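Local coordinates for hypothetical protein (Streptococcus pneumoniae, PDB 2HIY) that is of unknown function but belongs to the conserved bacterial DUF1697 family and folds around two four-stranded antiparallel sheets, at residues F107-L112 and H165-N170; Y7-R12 and F77-L82; A101-L106 and R169-F174. All blocks are in the same frame, centred on the assembly; numbering follows the deposited sequence.

Interaction 2 pairs strands 5-10 and 78-81 of one antiparallel sheet; interactions 1 and 3 join the same two strands of the other, 102-108 and 166-170, and share Arg169 and Asn170, and interaction 3 runs on into helix 171-182. Interactions 1 and 2 are buried and touch each other: the hydroxyl of Ser78 bonds to Tyr108 O and Thr167 OG1, and Arg169 reaches Val11 O. Their chemistry differs, with leucine and aromatic packing in interaction 2 and threonine hydroxyls in interaction 1. Interaction 3 is partly buried, with an aromatic pair inside and the partly exposed Lys103 and Asp104 at its outer end.

Interaction 1 of 3, residues F107-L112 and H165-N170; sequences FYTEGL and HITIRN
Phe107 and Thr167 form an antiparallel hydrogen-bonded pair in which each backbone N-H meets the other residue's carbonyl: Phe107 N lies 2.8 Å from Thr167 O, and Thr167 N lies 2.9 Å from Phe107 O. A CA-H...O contact from Ile166 to Phe107 O adds to the pairing.

Beyond the strand, a side-chain hydroxyl carries on the polar link. Thr109 OG1 donates to His165 O at 2.6 Å, approaching from above the carbonyl plane. With chi1 at 56°, the hydroxyl sits between the backbone N and carbonyl carbon of Thr109, while the methyl CG2 turns to Thr167 OG1, 3.6 Å away. The polar end of Thr167 is taken up by Ser78.

The apolar contacts lie at the two ends of the pairing. Arg169 lays its aliphatic CG beside the edge of the Phe107 ring, 3.8 Å from CE2, and the two side chains cross nearly at right angles. Its guanidinium is held by NH1 to Ile168 O, which lies in its plane, and by Asn47, Gly46 and Val11. Leu112, which closes the type II turn begun by Thr109, sets CD1 3.9 Å from His165 CB and CD2 beside Ile166 CG2.

The contact joins strands 102-108 and 166-170 in a four-stranded antiparallel sheet. On the other face of this sheet from Phe107 and Thr167, Ile166 packs on Leu106. Phe107 and Thr167 themselves meet Leu10 of strand 5-10, and Phe107 also reaches Leu80 of strand 78-81, placing the pair where the protein's two sheets adjoin.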
loop_
_atom_site.group_PDB
_atom_site.type_symbol
_atom_site.label_atom_id
_atom_site.label_comp_id
_atom_site.label_asym_id
_atom_site.label_seq_id
_atom_site.Cartn_x
_atom_site.Cartn_y
_atom_site.Cartn_z
ATOM N N PHE D 107 -26.818 -3.619 1.256
ATOM C CA PHE D 107 -27.805 -4.421 1.980
ATOM C C PHE D 107 -28.054 -3.842 3.363
ATOM O O PHE D 107 -27.112 -3.560 4.126
ATOM C CB PHE D 107 -27.306 -5.839 2.196
ATOM C CG PHE D 107 -27.374 -6.728 0.979
ATOM C CD1 PHE D 107 -28.532 -7.458 0.689
ATOM C CD2 PHE D 107 -26.243 -6.928 0.145
ATOM C CE1 PHE D 107 -28.584 -8.336 -0.434
ATOM C CE2 PHE D 107 -26.293 -7.803 -0.953
ATOM C CZ PHE D 107 -27.467 -8.490 -1.233
ATOM N N TYR D 108 -29.328 -3.665 3.706
ATOM C CA TYR D 108 -29.679 -3.282 5.054
ATOM C C TYR D 108 -29.289 -4.380 6.034
ATOM O O TYR D 108 -29.191 -5.536 5.678
ATOM C CB TYR D 108 -31.174 -3.004 5.133
ATOM C CG TYR D 108 -31.660 -1.872 4.231
ATOM C CD1 TYR D 108 -30.900 -0.712 4.033
ATOM C CD2 TYR D 108 -32.930 -1.952 3.629
ATOM C CE1 TYR D 108 -31.391 0.344 3.205
ATOM C CE2 TYR D 108 -33.413 -0.916 2.826
ATOM C CZ TYR D 108 -32.656 0.214 2.645
ATOM O OH TYR D 108 -33.182 1.242 1.861
ATOM N N THR D 109 -29.070 -4.016 7.290
ATOM C CA THR D 109 -28.738 -4.974 8.343
ATOM C C THR D 109 -29.868 -5.056 9.370
ATOM O O THR D 109 -30.737 -4.202 9.447
ATOM C CB THR D 109 -27.465 -4.553 9.061
ATOM O OG1 THR D 109 -27.630 -3.219 9.569
ATOM C CG2 THR D 109 -26.238 -4.619 8.133
ATOM N N GLU D 110 -29.814 -6.098 10.186
ATOM C CA GLU D 110 -30.822 -6.291 11.210
ATOM C C GLU D 110 -30.800 -5.153 12.218
ATOM O O GLU D 110 -29.737 -4.767 12.710
ATOM C CB GLU D 110 -30.573 -7.635 11.904
ATOM C CG GLU D 110 -30.960 -8.789 11.013
ATOM C CD GLU D 110 -32.445 -8.768 10.659
ATOM O OE1 GLU D 110 -33.281 -8.607 11.575
ATOM O OE2 GLU D 110 -32.784 -8.870 9.453
ATOM N N GLY D 111 -31.970 -4.572 12.468
ATOM C CA GLY D 111 -32.053 -3.501 13.449
ATOM C C GLY D 111 -31.847 -2.116 12.877
ATOM O O GLY D 111 -32.009 -1.121 13.591
ATOM N N LEU D 112 -31.516 -2.029 11.592
ATOM C CA LEU D 112 -31.247 -0.728 11.000
ATOM C C LEU D 112 -32.519 0.117 10.874
ATOM O O LEU D 112 -33.567 -0.377 10.450
ATOM C CB LEU D 112 -30.628 -0.944 9.623
ATOM C CG LEU D 112 -30.218 0.288 8.834
ATOM C CD1 LEU D 112 -29.103 1.068 9.518
ATOM C CD2 LEU D 112 -29.787 -0.190 7.488
ATOM N N HIS D 165 -23.280 -0.135 9.226
ATOM C CA HIS D 165 -24.541 -0.862 9.431
ATOM C C HIS D 165 -25.215 -1.178 8.117
ATOM O O HIS D 165 -26.437 -1.399 8.080
ATOM C CB HIS D 165 -25.434 -0.079 10.379
ATOM C CG HIS D 165 -24.798 0.088 11.707
ATOM N ND1 HIS D 165 -24.051 1.193 12.050
ATOM C CD2 HIS D 165 -24.704 -0.779 12.734
ATOM C CE1 HIS D 165 -23.556 1.012 13.263
ATOM N NE2 HIS D 165 -23.948 -0.166 13.706
ATOM N N ILE D 166 -24.440 -1.167 7.043
ATOM C CA ILE D 166 -24.893 -1.719 5.771
ATOM C C ILE D 166 -23.839 -2.684 5.288
ATOM O O ILE D 166 -22.678 -2.576 5.704
ATOM C CB ILE D 166 -25.139 -0.647 4.694
ATOM C CG1 ILE D 166 -23.906 0.233 4.538
ATOM C CG2 ILE D 166 -26.410 0.134 5.000
ATOM C CD1 ILE D 166 -23.909 1.147 3.349
ATOM N N THR D 167 -24.229 -3.594 4.415
ATOM C CA THR D 167 -23.284 -4.552 3.890
ATOM C C THR D 167 -23.233 -4.348 2.382
ATOM O O THR D 167 -24.196 -4.643 1.681
ATOM C CB THR D 167 -23.738 -5.987 4.217
ATOM O OG1 THR D 167 -24.139 -6.048 5.607
ATOM C CG2 THR D 167 -22.627 -6.944 3.935
ATOM N N ILE D 168 -22.101 -3.865 1.895
ATOM C CA ILE D 168 -22.024 -3.467 0.492
ATOM C C ILE D 168 -21.491 -4.631 -0.319
ATOM O O ILE D 168 -20.462 -5.234 0.024
ATOM C CB ILE D 168 -21.113 -2.266 0.328
ATOM C CG1 ILE D 168 -21.660 -1.102 1.153
ATOM C CG2 ILE D 168 -20.984 -1.913 -1.183
ATOM C CD1 ILE D 168 -20.801 0.183 1.092
ATOM N N ARG D 169 -22.179 -4.961 -1.407
ATOM C CA ARG D 169 -21.715 -5.982 -2.343
ATOM C C ARG D 169 -21.843 -5.467 -3.754
ATOM O O ARG D 169 -22.793 -4.758 -4.078
ATOM C CB ARG D 169 -22.570 -7.257 -2.215
ATOM C CG ARG D 169 -22.500 -7.922 -0.809
ATOM C CD ARG D 169 -21.105 -8.522 -0.606
ATOM N NE ARG D 169 -20.937 -9.270 0.652
ATOM C CZ ARG D 169 -20.423 -8.784 1.773
ATOM N NH1 ARG D 169 -20.059 -7.520 1.864
ATOM N NH2 ARG D 169 -20.305 -9.589 2.830
ATOM N N ASN D 170 -20.903 -5.789 -4.608
ATOM C CA ASN D 170 -21.061 -5.407 -6.000
ATOM C C ASN D 170 -22.170 -6.210 -6.676
ATOM O O ASN D 170 -22.677 -7.212 -6.137
ATOM C CB ASN D 170 -19.735 -5.411 -6.763
ATOM C CG ASN D 170 -19.099 -6.772 -6.843
ATOM O OD1 ASN D 170 -19.773 -7.785 -7.012
ATOM N ND2 ASN D 170 -17.763 -6.790 -6.814
#

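Interaction 2 of 3, residues Y7-R12 and F77-L82; sequences YALLVR and FSLLSL
Leu9 and Phe77 meet through differing first torsions: Leu9 CG is anti to its backbone N (chi1 173°), while the Phe77 ring stands between the N and carbonyl carbon of its own residue (chi1 57°). Together these turns bring Leu9 CD1 to 3.5 Å from Phe77 CD1, an oblique approach of methyl to ring. Phe77 CB also lies against Val11 CG1.

Leu79 extends this apolar row. Its CD1 reaches back to Tyr7 CB at 3.9 Å and rests near Leu9 CB, and the Tyr7 ring passes along Ser81, with CE2 4.1 Å from Ser81 CB. Leu9, Leu79, Tyr7 and Ser81 thus share one face of the sheet. On the other, Ala8 CB lies 4.2 Å from Leu80 CG, and Leu10 CB sits 4.0 Å from Ser78 CB. Leu80 CG stands between its own backbone N and carbonyl carbon, which sets it near Ala8 CB.

The backbones are joined by two hydrogen-bonded pairs, Ala8 with Leu80 and Leu10 with Ser78, each with a bond in both directions. Of the four, Ala8 N to Leu80 O, at 2.8 Å, is the shortest. Between and beside these pairs, CA-H...O contacts fill in, as from Leu9 CA to Ser78 O.

Residues 7-10 and 78-81 run antiparallel, their axes at 165°, with strand 47-52 on the far side of 5-10. Helix 56-70 covers the Tyr7, Leu9 and Phe77 side through Leu59 and Leu63, while helix 171-182 covers the other, where Ile177 meets Leu10 and Leu181 meets Leu80. Ser81 caps helix 82-89 by accepting from Asp84 N.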
loop_
_atom_site.group_PDB
_atom_site.type_symbol
_atom_site.label_atom_id
_atom_site.label_comp_id
_atom_site.label_asym_id
_atom_site.label_seq_id
_atom_site.Cartn_x
_atom_site.Cartn_y
_atom_site.Cartn_z
ATOM N N TYR D 7 -31.292 -19.085 4.026
ATOM C CA TYR D 7 -30.888 -17.724 4.396
ATOM C C TYR D 7 -29.511 -17.380 3.885
ATOM O O TYR D 7 -28.652 -18.267 3.760
ATOM C CB TYR D 7 -30.832 -17.564 5.923
ATOM C CG TYR D 7 -32.187 -17.580 6.579
ATOM C CD1 TYR D 7 -32.715 -18.759 7.119
ATOM C CD2 TYR D 7 -32.958 -16.415 6.653
ATOM C CE1 TYR D 7 -33.956 -18.783 7.695
ATOM C CE2 TYR D 7 -34.213 -16.415 7.253
ATOM C CZ TYR D 7 -34.714 -17.617 7.773
ATOM O OH TYR D 7 -35.956 -17.682 8.381
ATOM N N ALA D 8 -29.305 -16.094 3.594
ATOM C CA ALA D 8 -27.987 -15.517 3.376
ATOM C C ALA D 8 -27.695 -14.631 4.576
ATOM O O ALA D 8 -28.516 -13.793 4.979
ATOM C CB ALA D 8 -27.949 -14.666 2.079
ATOM N N LEU D 9 -26.512 -14.833 5.127
ATOM C CA LEU D 9 -25.977 -14.068 6.236
ATOM C C LEU D 9 -24.756 -13.324 5.716
ATOM O O LEU D 9 -23.765 -13.955 5.340
ATOM C CB LEU D 9 -25.561 -15.062 7.325
ATOM C CG LEU D 9 -24.815 -14.498 8.541
ATOM C CD1 LEU D 9 -25.626 -13.428 9.284
ATOM C CD2 LEU D 9 -24.467 -15.684 9.492
ATOM N N LEU D 10 -24.841 -11.999 5.665
ATOM C CA LEU D 10 -23.781 -11.170 5.079
ATOM C C LEU D 10 -23.203 -10.288 6.152
ATOM O O LEU D 10 -23.948 -9.668 6.912
ATOM C CB LEU D 10 -24.344 -10.297 3.940
ATOM C CG LEU D 10 -25.230 -11.030 2.933
ATOM C CD1 LEU D 10 -25.710 -9.957 1.937
ATOM C CD2 LEU D 10 -24.513 -12.167 2.233
ATOM N N VAL D 11 -21.885 -10.230 6.228
ATOM C CA VAL D 11 -21.247 -9.383 7.229
ATOM C C VAL D 11 -20.252 -8.448 6.549
ATOM O O VAL D 11 -19.732 -8.735 5.488
ATOM C CB VAL D 11 -20.592 -10.207 8.356
ATOM C CG1 VAL D 11 -21.629 -11.076 9.095
ATOM C CG2 VAL D 11 -19.497 -11.079 7.815
ATOM N N ARG D 12 -20.027 -7.297 7.163
ATOM C CA ARG D 12 -19.059 -6.347 6.634
ATOM C C ARG D 12 -17.808 -6.332 7.488
ATOM O O ARG D 12 -17.836 -6.718 8.674
ATOM C CB ARG D 12 -19.669 -4.937 6.641
ATOM C CG ARG D 12 -19.940 -4.426 8.049
ATOM C CD ARG D 12 -19.666 -2.935 8.314
ATOM N NE ARG D 12 -18.724 -2.290 7.412
ATOM C CZ ARG D 12 -17.480 -1.912 7.720
ATOM N NH1 ARG D 12 -16.747 -1.310 6.792
ATOM N NH2 ARG D 12 -16.976 -2.116 8.922
ATOM N N PHE D 77 -25.093 -7.303 10.861
ATOM C CA PHE D 77 -25.151 -8.285 9.795
ATOM C C PHE D 77 -26.472 -8.164 9.069
ATOM O O PHE D 77 -27.464 -7.704 9.651
ATOM C CB PHE D 77 -24.926 -9.724 10.324
ATOM C CG PHE D 77 -25.902 -10.160 11.395
ATOM C CD1 PHE D 77 -27.122 -10.765 11.093
ATOM C CD2 PHE D 77 -25.539 -10.071 12.728
ATOM C CE1 PHE D 77 -27.995 -11.193 12.106
ATOM C CE2 PHE D 77 -26.407 -10.513 13.743
ATOM C CZ PHE D 77 -27.634 -11.067 13.430
ATOM N N SER D 78 -26.476 -8.612 7.814
ATOM C CA SER D 78 -27.691 -8.733 7.038
ATOM C C SER D 78 -28.121 -10.201 7.055
ATOM O O SER D 78 -27.276 -11.097 6.961
ATOM C CB SER D 78 -27.437 -8.332 5.594
ATOM O OG SER D 78 -26.834 -7.043 5.533
ATOM N N LEU D 79 -29.407 -10.427 7.237
ATOM C CA LEU D 79 -29.951 -11.791 7.218
ATOM C C LEU D 79 -31.219 -11.753 6.390
ATOM O O LEU D 79 -32.196 -11.059 6.737
ATOM C CB LEU D 79 -30.251 -12.250 8.645
ATOM C CG LEU D 79 -30.747 -13.708 8.735
ATOM C CD1 LEU D 79 -29.717 -14.720 8.288
ATOM C CD2 LEU D 79 -31.177 -14.008 10.165
ATOM N N LEU D 80 -31.210 -12.500 5.291
ATOM C CA LEU D 80 -32.353 -12.472 4.388
ATOM C C LEU D 80 -32.614 -13.847 3.823
ATOM O O LEU D 80 -31.690 -14.644 3.682
ATOM C CB LEU D 80 -32.102 -11.474 3.254
ATOM C CG LEU D 80 -30.824 -11.680 2.466
ATOM C CD1 LEU D 80 -31.151 -12.172 1.065
ATOM C CD2 LEU D 80 -30.142 -10.337 2.368
ATOM N N SER D 81 -33.859 -14.103 3.447
ATOM C CA SER D 81 -34.229 -15.414 2.939
ATOM C C SER D 81 -34.227 -15.472 1.417
ATOM O O SER D 81 -34.255 -14.450 0.732
ATOM C CB SER D 81 -35.634 -15.772 3.434
ATOM O OG SER D 81 -36.559 -14.871 2.864
ATOM N N LEU D 82 -34.281 -16.690 0.882
ATOM C CA LEU D 82 -34.483 -16.869 -0.558
ATOM C C LEU D 82 -35.764 -16.156 -1.007
ATOM O O LEU D 82 -35.756 -15.482 -2.039
ATOM C CB LEU D 82 -34.550 -18.363 -0.908
ATOM C CG LEU D 82 -34.966 -18.725 -2.347
ATOM C CD1 LEU D 82 -33.961 -18.242 -3.388
ATOM C CD2 LEU D 82 -35.242 -20.243 -2.489
#

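Interaction 3 of 3, residues A101-L106 and R169-F174; sequences ARKDFL and RNAKTF
Phe105 packs against Phe174 from CB outward. Its CB lies 3.6 Å from Phe174 CD1, and its CG, at the root of the ring, is 3.5 Å from the same atom. Further out, the Phe105 ring carbons from CD1 to CZ all lie within about 4.1 Å of Phe174 CE1, which stands 3.6 Å above the ring plane, over its centre. The partner's ring is inclined to it, with the planes at 51°. Both first torsions place CG anti to the backbone N (chi1 -165° for Phe105, 176° for Phe174), which swings the rings toward each other from strand and helix.

The backbone of Phe105 pairs with Arg169 in both directions, with Phe105 N 2.7 Å from Arg169 O. Two residues on, Ala171 N, at the start of the helix, donates to Lys103 O, and Lys103 CB meets Ala171 CB at 3.7 Å.

Asn170 joins strand to helix as N-cap: its OD1 accepts from Thr173 N at 2.8 Å and from Thr173 OG1, two donors on one oxygen. Asp104 OD1 lies 3.6 Å from Asn170 CA, while OD2 forms a salt bridge with Lys142.

The chemistry implies a division of labour. Buried rings, with Phe139 and Phe85 nearby, hold strand 102-108 to the first turn of helix 171-182. At the helix start, Asn170 OD1 takes up Thr173 N and Lys103 O takes up Ala171 N. The charged groups are engaged: Lys103 NZ by the carbonyls of Trp96 and Arg98, Asp104 by Lys142, and the exposed Lys172 by Asp115 of a neighbouring subunit.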
loop_
_atom_site.group_PDB
_atom_site.type_symbol
_atom_site.label_atom_id
_atom_site.label_comp_id
_atom_site.label_asym_id
_atom_site.label_seq_id
_atom_site.Cartn_x
_atom_site.Cartn_y
_atom_site.Cartn_z
ATOM N N ALA D 101 -20.389 1.658 -15.155
ATOM C CA ALA D 101 -19.016 1.382 -14.730
ATOM C C ALA D 101 -18.977 0.631 -13.423
ATOM O O ALA D 101 -18.172 -0.289 -13.254
ATOM C CB ALA D 101 -18.204 2.642 -14.613
ATOM N N ARG D 102 -19.837 1.007 -12.477
ATOM C CA ARG D 102 -19.866 0.339 -11.163
ATOM C C ARG D 102 -21.309 0.204 -10.699
ATOM O O ARG D 102 -22.089 1.169 -10.796
ATOM C CB ARG D 102 -19.061 1.129 -10.133
ATOM C CG ARG D 102 -17.607 1.244 -10.558
ATOM C CD ARG D 102 -16.749 1.572 -9.433
ATOM N NE ARG D 102 -15.442 2.030 -9.886
ATOM C CZ ARG D 102 -14.477 2.352 -9.038
ATOM N NH1 ARG D 102 -14.687 2.207 -7.730
ATOM N NH2 ARG D 102 -13.316 2.781 -9.485
ATOM N N LYS D 103 -21.664 -0.944 -10.158
ATOM C CA LYS D 103 -22.988 -1.182 -9.594
ATOM C C LYS D 103 -22.833 -1.870 -8.264
ATOM O O LYS D 103 -22.182 -2.905 -8.208
ATOM C CB LYS D 103 -23.839 -2.014 -10.522
ATOM C CG LYS D 103 -24.172 -1.307 -11.851
ATOM C CD LYS D 103 -25.030 -2.155 -12.776
ATOM C CE LYS D 103 -24.234 -3.348 -13.323
ATOM N NZ LYS D 103 -24.959 -4.075 -14.412
ATOM N N ASP D 104 -23.398 -1.301 -7.228
ATOM C CA ASP D 104 -23.328 -1.858 -5.885
ATOM C C ASP D 104 -24.700 -1.982 -5.271
ATOM O O ASP D 104 -25.591 -1.181 -5.573
ATOM C CB ASP D 104 -22.441 -0.974 -5.029
ATOM C CG ASP D 104 -21.031 -0.905 -5.596
ATOM O OD1 ASP D 104 -20.338 -1.949 -5.593
ATOM O OD2 ASP D 104 -20.619 0.161 -6.116
ATOM N N PHE D 105 -24.855 -2.979 -4.392
ATOM C CA PHE D 105 -26.073 -3.081 -3.610
ATOM C C PHE D 105 -25.664 -2.879 -2.155
ATOM O O PHE D 105 -24.762 -3.566 -1.676
ATOM C CB PHE D 105 -26.743 -4.437 -3.780
ATOM C CG PHE D 105 -28.168 -4.455 -3.284
ATOM C CD1 PHE D 105 -29.167 -3.890 -4.046
ATOM C CD2 PHE D 105 -28.496 -4.989 -2.047
ATOM C CE1 PHE D 105 -30.476 -3.901 -3.616
ATOM C CE2 PHE D 105 -29.787 -5.017 -1.617
ATOM C CZ PHE D 105 -30.793 -4.457 -2.401
ATOM N N LEU D 106 -26.344 -1.973 -1.480
ATOM C CA LEU D 106 -26.090 -1.698 -0.063
ATOM C C LEU D 106 -27.160 -2.435 0.740
ATOM O O LEU D 106 -28.288 -1.951 0.854
ATOM C CB LEU D 106 -26.172 -0.187 0.211
ATOM C CG LEU D 106 -25.046 0.689 -0.367
ATOM C CD1 LEU D 106 -25.080 0.700 -1.900
ATOM C CD2 LEU D 106 -25.222 2.121 0.116
ATOM N N ARG D 169 -22.179 -4.961 -1.407
ATOM C CA ARG D 169 -21.715 -5.982 -2.343
ATOM C C ARG D 169 -21.843 -5.467 -3.754
ATOM O O ARG D 169 -22.793 -4.758 -4.078
ATOM C CB ARG D 169 -22.570 -7.257 -2.215
ATOM C CG ARG D 169 -22.500 -7.922 -0.809
ATOM C CD ARG D 169 -21.105 -8.522 -0.606
ATOM N NE ARG D 169 -20.937 -9.270 0.652
ATOM C CZ ARG D 169 -20.423 -8.784 1.773
ATOM N NH1 ARG D 169 -20.059 -7.520 1.864
ATOM N NH2 ARG D 169 -20.305 -9.589 2.830
ATOM N N ASN D 170 -20.903 -5.789 -4.608
ATOM C CA ASN D 170 -21.061 -5.407 -6.000
ATOM C C ASN D 170 -22.170 -6.210 -6.676
ATOM O O ASN D 170 -22.677 -7.212 -6.137
ATOM C CB ASN D 170 -19.735 -5.411 -6.763
ATOM C CG ASN D 170 -19.099 -6.772 -6.843
ATOM O OD1 ASN D 170 -19.773 -7.785 -7.012
ATOM N ND2 ASN D 170 -17.763 -6.790 -6.814
ATOM N N ALA D 171 -22.581 -5.762 -7.864
ATOM C CA ALA D 171 -23.655 -6.430 -8.549
ATOM C C ALA D 171 -23.366 -7.878 -8.875
ATOM O O ALA D 171 -24.273 -8.698 -8.890
ATOM C CB ALA D 171 -24.016 -5.675 -9.824
ATOM N N LYS D 172 -22.113 -8.191 -9.183
ATOM C CA LYS D 172 -21.764 -9.574 -9.486
ATOM C C LYS D 172 -21.949 -10.464 -8.251
ATOM O O LYS D 172 -22.474 -11.587 -8.360
ATOM C CB LYS D 172 -20.343 -9.649 -10.049
ATOM C CG LYS D 172 -20.273 -9.170 -11.491
ATOM C CD LYS D 172 -18.939 -9.483 -12.156
ATOM C CE LYS D 172 -19.038 -9.360 -13.679
ATOM N NZ LYS D 172 -19.421 -7.997 -14.124
ATOM N N THR D 173 -21.566 -9.958 -7.079
ATOM C CA THR D 173 -21.757 -10.715 -5.843
ATOM C C THR D 173 -23.227 -10.775 -5.417
ATOM O O THR D 173 -23.695 -11.794 -4.902
ATOM C CB THR D 173 -20.855 -10.160 -4.739
ATOM O OG1 THR D 173 -19.501 -10.139 -5.223
ATOM C CG2 THR D 173 -20.942 -10.993 -3.465
ATOM N N PHE D 174 -23.971 -9.687 -5.663
ATOM C CA PHE D 174 -25.423 -9.703 -5.467
ATOM C C PHE D 174 -26.011 -10.889 -6.259
ATOM O O PHE D 174 -26.785 -11.676 -5.714
ATOM C CB PHE D 174 -25.976 -8.352 -5.948
ATOM C CG PHE D 174 -27.468 -8.224 -5.920
ATOM C CD1 PHE D 174 -28.111 -7.632 -4.837
ATOM C CD2 PHE D 174 -28.222 -8.616 -7.025
ATOM C CE1 PHE D 174 -29.486 -7.453 -4.854
ATOM C CE2 PHE D 174 -29.588 -8.442 -7.030
ATOM C CZ PHE D 174 -30.216 -7.867 -5.951
#